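Local structure of histidinol dehydrogenase (Elizabethkingia anophelis NUHP1, 6AN0) at residues E19-P27 and K319-P329; L81-Q91 and P173-L181. The protein probably catalyses the zinc-dependent final step of histidine biosynthesis, two successive NAD-linked oxidations that convert L-histidinol through L-histidinaldehyde to L-histidine. One frame throughout, in Å; residues are numbered along the deposited sequence.

Contact 1 (E19-P27 and K319-P329); sequences EWKNLIQRP and KCIAFSNLYAP
The backbones draw together along this contact, from Trp20 and Phe323 with CA atoms 7.4 Å apart to Ile24 and Tyr327 at 5.1 Å. Helix 317-327, which packs on the parallel six-stranded sheet of an alpha/beta domain, here receives the short helix 20-23 and the loop behind it. Trp20 is a knob in a hole formed by Lys319, Ala322, Phe323 and Leu326, where the small Ala322 lets the broad, flat indole come close to the helix backbone. Phe323 turns its edge to the face of Trp20 in a T-shaped pair, planes at 63°, while Leu326 CD1 meets the indole edge at Trp20 CE3, 3.6 Å away. With CG anti to the backbone N (chi1 -174°), the Phe323 ring reaches on to Ile24, whose branched CG2 lies over the ring face in a CH-pi contact, 3.8 Å from Phe323 CZ.

Beyond the helix end, Arg26 lays its guanidinium flat on the Tyr327 ring, planes only 2° apart, with Arg26 CZ 3.6 Å from the ring centroid. This cation-pi stack suits an arginine because its N-H groups stay available in the guanidinium plane. Arg26 NH2 forms a salt bridge with Glu242 on strand 242-247, and Tyr327 OH is hydrogen-bonded to Gln271. Arg26 NH1 and NH2 converge end-on upon Tyr327 O, each 2.8 Å from it, NH1 on a lone pair and NH2 from above the carbonyl plane.

Contact 2 (L81-Q91 and P173-L181); sequences LVSDELIQAIQ and PAILYTANL
Ala174 O is gripped twice by Thr178, the residue on which Ile90 rests: the amide N makes the helical bond, and OG1 donates a second one of 2.7 Å to Ala174 O. A threonine suits this buried position, since its hydroxyl is satisfied within its own helix and can take apolar neighbours; Ile90 CD1 lies 3.6 Å from Thr178 OG1. Helix 173-181 is the crossover of a beta-alpha-beta unit joining the parallel strands 158-163 and 186-189, and helix 84-91 passes it with axes 11.4 Å apart and a crossing angle of -45°.

Tyr177 spans from one helix to the other. A first torsion of 168° sets the ring opposite its own backbone N and sends it across to meet three branched aliphatic residues. Val82 CG2 is 3.7 Å from Tyr177 CB at the ring's root, Ile87 CG1 crosses its far end 3.7 Å from Tyr177 CZ, and Ile90 runs antiparallel to the tyrosine side chain, its CD1 nearest Tyr177 CD1. Farther along, Ile90 CG2 packs on Leu181 CD2 at 3.8 Å, and before the helix Leu81 CB packs against Pro173 CB. Phe141 and Leu145 add to the apolar surroundings of Ile90, while the second subunit packs on Leu86 and Ala89.

The phenol oxygen reaches the exposed Gln91 through one water: it lies 2.6 Å from Tyr177 OH, and that water donates to Gln91 OE1 over 3.2 Å. Because no direct hydrogen bond joins the two segments, the interface depends on the fit of aliphatic branches round one aromatic ring, and the water gives the tyrosine hydroxyl a polar partner at the margin of that apolar layer.

In the fold
Both contacts are partly buried, but they lie on opposite sides of the chain's centre, with nearest atoms about 25 Å apart. They share no element: contact 1 brings an N-terminal segment to a helix on the parallel six-stranded sheet, whereas contact 2 joins the N-terminal part of helix 84-102 to helix 173-181, which lies against the mixed sheet, and is nested within the chain span that contact 1 closes. Contact 1 combines aromatic packing with an arginine stack and direct hydrogen bonds; its segment 319-329 leads directly into the predicted proton acceptors Glu330 and His331. Contact 2, away from the annotated sites, packs aliphatic branches round a single tyrosine, is bridged by a water, and has the second subunit against one helix.

Contact 1 (E19-P27 and K319-P329)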
loop_
_atom_site.group_PDB
_atom_site.type_symbol
_atom_site.label_atom_id
_atom_site.label_comp_id
_atom_site.label_asym_id
_atom_site.label_seq_id
_atom_site.Cartn_x
_atom_site.Cartn_y
_atom_site.Cartn_z
ATOM N N GLU A 19 -18.606 -6.498 -26.634
ATOM C CA GLU A 19 -19.159 -7.308 -25.558
ATOM C C GLU A 19 -18.158 -7.593 -24.441
ATOM O O GLU A 19 -18.556 -8.117 -23.393
ATOM C CB GLU A 19 -19.698 -8.631 -26.120
ATOM N N TRP A 20 -16.878 -7.250 -24.622
ATOM C CA TRP A 20 -15.883 -7.588 -23.609
ATOM C C TRP A 20 -16.198 -6.914 -22.280
ATOM O O TRP A 20 -16.001 -7.510 -21.214
ATOM C CB TRP A 20 -14.480 -7.207 -24.080
ATOM C CG TRP A 20 -13.946 -8.073 -25.172
ATOM C CD1 TRP A 20 -14.664 -8.855 -26.029
ATOM C CD2 TRP A 20 -12.570 -8.246 -25.528
ATOM N NE1 TRP A 20 -13.819 -9.504 -26.897
ATOM C CE2 TRP A 20 -12.529 -9.146 -26.611
ATOM C CE3 TRP A 20 -11.368 -7.722 -25.042
ATOM C CZ2 TRP A 20 -11.332 -9.537 -27.211
ATOM C CZ3 TRP A 20 -10.180 -8.120 -25.635
ATOM C CH2 TRP A 20 -10.172 -9.014 -26.710
ATOM N N LYS A 21 -16.704 -5.677 -22.327
ATOM C CA LYS A 21 -17.095 -4.974 -21.108
ATOM C C LYS A 21 -18.004 -5.833 -20.241
ATOM O O LYS A 21 -17.903 -5.812 -19.009
ATOM C CB LYS A 21 -17.785 -3.653 -21.464
ATOM N N ASN A 22 -18.883 -6.616 -20.868
ATOM C CA ASN A 22 -19.779 -7.478 -20.108
ATOM C C ASN A 22 -19.124 -8.793 -19.709
ATOM O O ASN A 22 -19.406 -9.318 -18.625
ATOM C CB ASN A 22 -21.049 -7.741 -20.917
ATOM C CG ASN A 22 -21.803 -6.473 -21.207
ATOM O OD1 ASN A 22 -22.122 -6.173 -22.355
ATOM N ND2 ASN A 22 -22.068 -5.697 -20.163
ATOM N N LEU A 23 -18.240 -9.329 -20.546
ATOM C CA LEU A 23 -17.650 -10.629 -20.259
ATOM C C LEU A 23 -16.583 -10.584 -19.171
ATOM O O LEU A 23 -16.223 -11.642 -18.645
ATOM C CB LEU A 23 -17.070 -11.229 -21.539
ATOM C CG LEU A 23 -18.128 -11.531 -22.600
ATOM C CD1 LEU A 23 -17.478 -12.005 -23.888
ATOM C CD2 LEU A 23 -19.119 -12.560 -22.077
ATOM N N ILE A 24 -16.078 -9.401 -18.801
ATOM C CA ILE A 24 -15.079 -9.314 -17.735
ATOM C C ILE A 24 -15.703 -9.168 -16.353
ATOM O O ILE A 24 -14.972 -9.108 -15.355
ATOM C CB ILE A 24 -14.099 -8.148 -17.980
ATOM C CG1 ILE A 24 -14.857 -6.827 -18.145
ATOM C CG2 ILE A 24 -13.226 -8.423 -19.196
ATOM C CD1 ILE A 24 -13.951 -5.632 -18.382
ATOM N N GLN A 25 -17.032 -9.114 -16.255
ATOM C CA GLN A 25 -17.683 -8.833 -14.982
ATOM C C GLN A 25 -17.625 -10.029 -14.036
ATOM O O GLN A 25 -17.958 -11.159 -14.414
ATOM C CB GLN A 25 -19.140 -8.432 -15.218
ATOM C CG GLN A 25 -19.295 -7.167 -16.025
ATOM C CD GLN A 25 -18.727 -5.961 -15.313
ATOM O OE1 GLN A 25 -18.727 -5.893 -14.081
ATOM N NE2 GLN A 25 -18.229 -5.001 -16.084
ATOM N N ARG A 26 -17.207 -9.779 -12.798
ATOM C CA ARG A 26 -17.372 -10.770 -11.755
ATOM C C ARG A 26 -18.852 -10.877 -11.392
ATOM O O ARG A 26 -19.649 -10.003 -11.747
ATOM C CB ARG A 26 -16.549 -10.401 -10.521
ATOM C CG ARG A 26 -15.090 -10.839 -10.587
ATOM C CD ARG A 26 -14.309 -10.005 -11.586
ATOM N NE ARG A 26 -12.867 -10.219 -11.466
ATOM C CZ ARG A 26 -11.965 -9.594 -12.213
ATOM N NH1 ARG A 26 -12.369 -8.728 -13.135
ATOM N NH2 ARG A 26 -10.664 -9.839 -12.046
ATOM N N PRO A 27 -19.252 -11.959 -10.721
ATOM C CA PRO A 27 -20.615 -12.009 -10.182
ATOM C C PRO A 27 -20.817 -10.896 -9.166
ATOM O O PRO A 27 -19.878 -10.471 -8.486
ATOM C CB PRO A 27 -20.701 -13.398 -9.535
ATOM C CG PRO A 27 -19.279 -13.879 -9.413
ATOM C CD PRO A 27 -18.523 -13.226 -10.521
ATOM N N LYS A 319 -4.921 -11.635 -28.614
ATOM C CA LYS A 319 -6.259 -11.212 -28.204
ATOM C C LYS A 319 -6.604 -11.742 -26.816
ATOM O O LYS A 319 -7.218 -11.031 -26.006
ATOM C CB LYS A 319 -7.305 -11.684 -29.215
ATOM C CG LYS A 319 -7.942 -10.576 -30.014
ATOM C CD LYS A 319 -8.977 -11.137 -30.971
ATOM C CE LYS A 319 -9.318 -10.142 -32.059
ATOM N NZ LYS A 319 -10.271 -10.731 -33.027
ATOM N N CYS A 320 -6.231 -12.993 -26.530
ATOM C CA CYS A 320 -6.477 -13.555 -25.205
ATOM C C CYS A 320 -5.785 -12.737 -24.123
ATOM O O CYS A 320 -6.373 -12.467 -23.069
ATOM C CB CYS A 320 -6.006 -15.009 -25.149
ATOM S SG CYS A 320 -6.955 -16.182 -26.162
ATOM N N ILE A 321 -4.525 -12.350 -24.362
ATOM C CA ILE A 321 -3.784 -11.529 -23.404
ATOM C C ILE A 321 -4.479 -10.187 -23.203
ATOM O O ILE A 321 -4.571 -9.679 -22.076
ATOM C CB ILE A 321 -2.330 -11.333 -23.881
ATOM C CG1 ILE A 321 -1.584 -12.674 -23.975
ATOM C CG2 ILE A 321 -1.585 -10.349 -22.973
ATOM C CD1 ILE A 321 -1.114 -13.204 -22.653
ATOM N N ALA A 322 -4.962 -9.580 -24.296
ATOM C CA ALA A 322 -5.646 -8.295 -24.184
ATOM C C ALA A 322 -6.922 -8.429 -23.364
ATOM O O ALA A 322 -7.212 -7.579 -22.518
ATOM C CB ALA A 322 -5.945 -7.722 -25.576
ATOM N N PHE A 323 -7.689 -9.502 -23.580
ATOM C CA PHE A 323 -8.836 -9.767 -22.711
ATOM C C PHE A 323 -8.389 -9.936 -21.263
ATOM O O PHE A 323 -8.992 -9.366 -20.342
ATOM C CB PHE A 323 -9.591 -11.007 -23.193
ATOM C CG PHE A 323 -10.876 -11.270 -22.450
ATOM C CD1 PHE A 323 -12.101 -10.984 -23.038
ATOM C CD2 PHE A 323 -10.864 -11.810 -21.165
ATOM C CE1 PHE A 323 -13.288 -11.226 -22.359
ATOM C CE2 PHE A 323 -12.038 -12.049 -20.481
ATOM C CZ PHE A 323 -13.262 -11.757 -21.083
ATOM N N SER A 324 -7.325 -10.719 -21.038
ATOM C CA SER A 324 -6.866 -10.956 -19.672
ATOM C C SER A 324 -6.450 -9.655 -18.995
ATOM O O SER A 324 -6.708 -9.454 -17.800
ATOM C CB SER A 324 -5.700 -11.953 -19.672
ATOM O OG SER A 324 -5.281 -12.249 -18.345
ATOM N N ASN A 325 -5.804 -8.758 -19.744
ATOM C CA ASN A 325 -5.351 -7.496 -19.168
ATOM C C ASN A 325 -6.528 -6.605 -18.779
ATOM O O ASN A 325 -6.447 -5.861 -17.792
ATOM C CB ASN A 325 -4.417 -6.773 -20.148
ATOM C CG ASN A 325 -3.031 -7.428 -20.252
ATOM O OD1 ASN A 325 -2.569 -8.103 -19.326
ATOM N ND2 ASN A 325 -2.350 -7.197 -21.377
ATOM N N LEU A 326 -7.634 -6.686 -19.520
ATOM C CA LEU A 326 -8.849 -5.973 -19.134
ATOM C C LEU A 326 -9.512 -6.611 -17.913
ATOM O O LEU A 326 -10.092 -5.906 -17.078
ATOM C CB LEU A 326 -9.833 -5.938 -20.309
ATOM C CG LEU A 326 -9.409 -5.142 -21.549
ATOM C CD1 LEU A 326 -10.483 -5.199 -22.632
ATOM C CD2 LEU A 326 -9.101 -3.712 -21.185
ATOM N N TYR A 327 -9.451 -7.946 -17.801
ATOM C CA TYR A 327 -10.087 -8.649 -16.684
ATOM C C TYR A 327 -9.291 -8.491 -15.386
ATOM O O TYR A 327 -9.878 -8.369 -14.299
ATOM C CB TYR A 327 -10.243 -10.129 -17.044
ATOM C CG TYR A 327 -10.889 -10.997 -15.981
ATOM C CD1 TYR A 327 -12.274 -11.061 -15.845
ATOM C CD2 TYR A 327 -10.113 -11.768 -15.125
ATOM C CE1 TYR A 327 -12.858 -11.865 -14.875
ATOM C CE2 TYR A 327 -10.683 -12.572 -14.159
ATOM C CZ TYR A 327 -12.057 -12.619 -14.039
ATOM O OH TYR A 327 -12.623 -13.422 -13.083
ATOM N N ALA A 328 -7.950 -8.509 -15.482
ATOM C CA ALA A 328 -7.004 -8.365 -14.369
ATOM C C ALA A 328 -7.200 -9.488 -13.354
ATOM O O ALA A 328 -7.657 -9.240 -12.226
ATOM C CB ALA A 328 -7.150 -6.991 -13.709
ATOM N N PRO A 329 -6.845 -10.723 -13.710
ATOM C CA PRO A 329 -7.177 -11.876 -12.865
ATOM C C PRO A 329 -6.281 -12.001 -11.636
ATOM O O PRO A 329 -5.100 -11.643 -11.644
ATOM C CB PRO A 329 -6.961 -13.071 -13.805
ATOM C CG PRO A 329 -5.847 -12.588 -14.749
ATOM C CD PRO A 329 -6.156 -11.111 -14.957
#

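Contact 2 (L81-Q91 and P173-L181)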
loop_
_atom_site.group_PDB
_atom_site.type_symbol
_atom_site.label_atom_id
_atom_site.label_comp_id
_atom_site.label_asym_id
_atom_site.label_seq_id
_atom_site.Cartn_x
_atom_site.Cartn_y
_atom_site.Cartn_z
ATOM N N LEU A 81 -0.906 -34.103 17.150
ATOM C CA LEU A 81 -2.015 -34.511 16.299
ATOM C C LEU A 81 -1.738 -34.289 14.817
ATOM O O LEU A 81 -2.638 -34.484 13.995
ATOM C CB LEU A 81 -3.289 -33.762 16.695
ATOM C CG LEU A 81 -3.841 -33.973 18.103
ATOM C CD1 LEU A 81 -4.872 -32.894 18.417
ATOM C CD2 LEU A 81 -4.445 -35.356 18.245
ATOM N N VAL A 82 -0.531 -33.867 14.456
ATOM C CA VAL A 82 -0.169 -33.648 13.061
ATOM C C VAL A 82 0.731 -34.791 12.614
ATOM O O VAL A 82 1.749 -35.075 13.257
ATOM C CB VAL A 82 0.525 -32.292 12.868
ATOM C CG1 VAL A 82 0.816 -32.073 11.390
ATOM C CG2 VAL A 82 -0.343 -31.171 13.432
ATOM N N SER A 83 0.361 -35.439 11.511
ATOM C CA SER A 83 1.071 -36.620 11.044
ATOM C C SER A 83 2.479 -36.264 10.575
ATOM O O SER A 83 2.769 -35.128 10.195
ATOM C CB SER A 83 0.313 -37.285 9.896
ATOM O OG SER A 83 0.575 -36.617 8.668
ATOM N N ASP A 84 3.356 -37.273 10.585
ATOM C CA ASP A 84 4.728 -37.059 10.136
ATOM C C ASP A 84 4.781 -36.640 8.669
ATOM O O ASP A 84 5.596 -35.794 8.291
ATOM C CB ASP A 84 5.556 -38.325 10.361
ATOM C CG ASP A 84 5.870 -38.564 11.829
ATOM O OD1 ASP A 84 5.984 -37.579 12.589
ATOM O OD2 ASP A 84 6.009 -39.744 12.222
ATOM N N GLU A 85 3.915 -37.216 7.825
ATOM C CA GLU A 85 3.942 -36.872 6.403
ATOM C C GLU A 85 3.473 -35.441 6.158
ATOM O O GLU A 85 3.975 -34.764 5.251
ATOM C CB GLU A 85 3.085 -37.842 5.599
ATOM C CG GLU A 85 3.727 -39.188 5.338
ATOM C CD GLU A 85 2.867 -40.063 4.446
ATOM O OE1 GLU A 85 1.831 -39.565 3.956
ATOM O OE2 GLU A 85 3.227 -41.243 4.235
ATOM N N LEU A 86 2.496 -34.967 6.933
ATOM C CA LEU A 86 2.073 -33.577 6.788
ATOM C C LEU A 86 3.153 -32.626 7.295
ATOM O O LEU A 86 3.426 -31.595 6.669
ATOM C CB LEU A 86 0.751 -33.344 7.525
ATOM C CG LEU A 86 0.175 -31.925 7.402
ATOM C CD1 LEU A 86 0.058 -31.521 5.937
ATOM C CD2 LEU A 86 -1.174 -31.827 8.091
ATOM N N ILE A 87 3.791 -32.973 8.417
ATOM C CA ILE A 87 4.892 -32.170 8.946
ATOM C C ILE A 87 5.965 -31.968 7.883
ATOM O O ILE A 87 6.469 -30.857 7.674
ATOM C CB ILE A 87 5.472 -32.837 10.207
ATOM C CG1 ILE A 87 4.575 -32.559 11.416
ATOM C CG2 ILE A 87 6.907 -32.385 10.446
ATOM C CD1 ILE A 87 5.047 -33.250 12.687
ATOM N N GLN A 88 6.329 -33.048 7.194
ATOM C CA GLN A 88 7.356 -32.962 6.160
ATOM C C GLN A 88 6.911 -32.057 5.015
ATOM O O GLN A 88 7.707 -31.267 4.490
ATOM C CB GLN A 88 7.679 -34.369 5.658
ATOM C CG GLN A 88 8.625 -34.441 4.486
ATOM C CD GLN A 88 9.013 -35.877 4.176
ATOM O OE1 GLN A 88 9.683 -36.535 4.975
ATOM N NE2 GLN A 88 8.567 -36.381 3.027
ATOM N N ALA A 89 5.641 -32.158 4.618
ATOM C CA ALA A 89 5.131 -31.323 3.536
ATOM C C ALA A 89 5.110 -29.851 3.933
ATOM O O ALA A 89 5.468 -28.978 3.130
ATOM C CB ALA A 89 3.731 -31.790 3.132
ATOM N N ILE A 90 4.686 -29.552 5.164
ATOM C CA ILE A 90 4.632 -28.163 5.604
ATOM C C ILE A 90 6.033 -27.571 5.672
ATOM O O ILE A 90 6.249 -26.407 5.308
ATOM C CB ILE A 90 3.893 -28.059 6.953
ATOM C CG1 ILE A 90 2.418 -28.424 6.757
ATOM C CG2 ILE A 90 4.024 -26.651 7.533
ATOM C CD1 ILE A 90 1.587 -28.416 8.033
ATOM N N GLN A 91 7.011 -28.359 6.131
ATOM C CA GLN A 91 8.381 -27.860 6.183
ATOM C C GLN A 91 8.939 -27.616 4.784
ATOM O O GLN A 91 9.677 -26.649 4.563
ATOM C CB GLN A 91 9.254 -28.839 6.970
ATOM C CG GLN A 91 8.794 -28.949 8.415
ATOM C CD GLN A 91 9.773 -29.663 9.314
ATOM O OE1 GLN A 91 9.908 -29.320 10.490
ATOM N NE2 GLN A 91 10.455 -30.668 8.776
ATOM N N PRO A 173 -5.586 -28.375 14.811
ATOM C CA PRO A 173 -4.168 -28.602 15.150
ATOM C C PRO A 173 -3.191 -28.158 14.081
ATOM O O PRO A 173 -2.071 -27.753 14.421
ATOM C CB PRO A 173 -4.092 -30.123 15.372
ATOM C CG PRO A 173 -5.382 -30.679 14.832
ATOM C CD PRO A 173 -6.397 -29.587 15.007
ATOM N N ALA A 174 -3.561 -28.241 12.799
ATOM C CA ALA A 174 -2.640 -27.803 11.744
ATOM C C ALA A 174 -2.374 -26.306 11.796
ATOM O O ALA A 174 -1.267 -25.858 11.456
ATOM C CB ALA A 174 -3.178 -28.190 10.366
ATOM N N ILE A 175 -3.363 -25.504 12.192
ATOM C CA ILE A 175 -3.121 -24.073 12.338
ATOM C C ILE A 175 -2.104 -23.816 13.441
ATOM O O ILE A 175 -1.152 -23.042 13.264
ATOM C CB ILE A 175 -4.436 -23.321 12.616
ATOM C CG1 ILE A 175 -5.338 -23.340 11.386
ATOM C CG2 ILE A 175 -4.149 -21.874 13.073
ATOM C CD1 ILE A 175 -6.710 -22.697 11.636
ATOM N N LEU A 176 -2.312 -24.434 14.610
ATOM C CA LEU A 176 -1.424 -24.184 15.743
ATOM C C LEU A 176 -0.024 -24.713 15.464
ATOM O O LEU A 176 0.972 -24.041 15.765
ATOM C CB LEU A 176 -1.997 -24.818 17.019
ATOM C CG LEU A 176 -3.363 -24.279 17.466
ATOM C CD1 LEU A 176 -3.842 -25.011 18.710
ATOM C CD2 LEU A 176 -3.287 -22.777 17.718
ATOM N N TYR A 177 0.068 -25.922 14.898
ATOM C CA TYR A 177 1.369 -26.469 14.528
ATOM C C TYR A 177 2.117 -25.517 13.601
ATOM O O TYR A 177 3.292 -25.199 13.831
ATOM C CB TYR A 177 1.217 -27.843 13.858
ATOM C CG TYR A 177 2.522 -28.268 13.219
ATOM C CD1 TYR A 177 2.783 -28.038 11.861
ATOM C CD2 TYR A 177 3.534 -28.818 13.991
ATOM C CE1 TYR A 177 4.014 -28.387 11.292
ATOM C CE2 TYR A 177 4.756 -29.165 13.434
ATOM C CZ TYR A 177 4.991 -28.948 12.095
ATOM O OH TYR A 177 6.209 -29.305 11.573
ATOM N N THR A 178 1.446 -25.062 12.536
ATOM C CA THR A 178 2.093 -24.230 11.530
ATOM C C THR A 178 2.484 -22.865 12.090
ATOM O O THR A 178 3.573 -22.363 11.793
ATOM C CB THR A 178 1.176 -24.081 10.312
ATOM O OG1 THR A 178 0.805 -25.387 9.832
ATOM C CG2 THR A 178 1.898 -23.342 9.211
ATOM N N ALA A 179 1.624 -22.243 12.906
ATOM C CA ALA A 179 2.004 -20.960 13.497
ATOM C C ALA A 179 3.179 -21.127 14.448
ATOM O O ALA A 179 4.117 -20.321 14.430
ATOM C CB ALA A 179 0.819 -20.320 14.220
ATOM N N ASN A 180 3.155 -22.178 15.271
ATOM C CA ASN A 180 4.255 -22.404 16.202
ATOM C C ASN A 180 5.555 -22.703 15.463
ATOM O O ASN A 180 6.629 -22.252 15.884
ATOM C CB ASN A 180 3.907 -23.533 17.168
ATOM C CG ASN A 180 5.018 -23.810 18.151
ATOM O OD1 ASN A 180 5.789 -24.763 17.997
ATOM N ND2 ASN A 180 5.124 -22.966 19.156
ATOM N N LEU A 181 5.470 -23.443 14.347
ATOM C CA LEU A 181 6.648 -23.781 13.545
ATOM C C LEU A 181 7.433 -22.541 13.133
ATOM O O LEU A 181 8.669 -22.526 13.191
ATOM C CB LEU A 181 6.225 -24.559 12.296
ATOM C CG LEU A 181 7.322 -24.906 11.275
ATOM C CD1 LEU A 181 8.348 -25.870 11.874
ATOM C CD2 LEU A 181 6.728 -25.476 9.985
HETATM O O HOH W 1 8.253 -29.639 13.220
#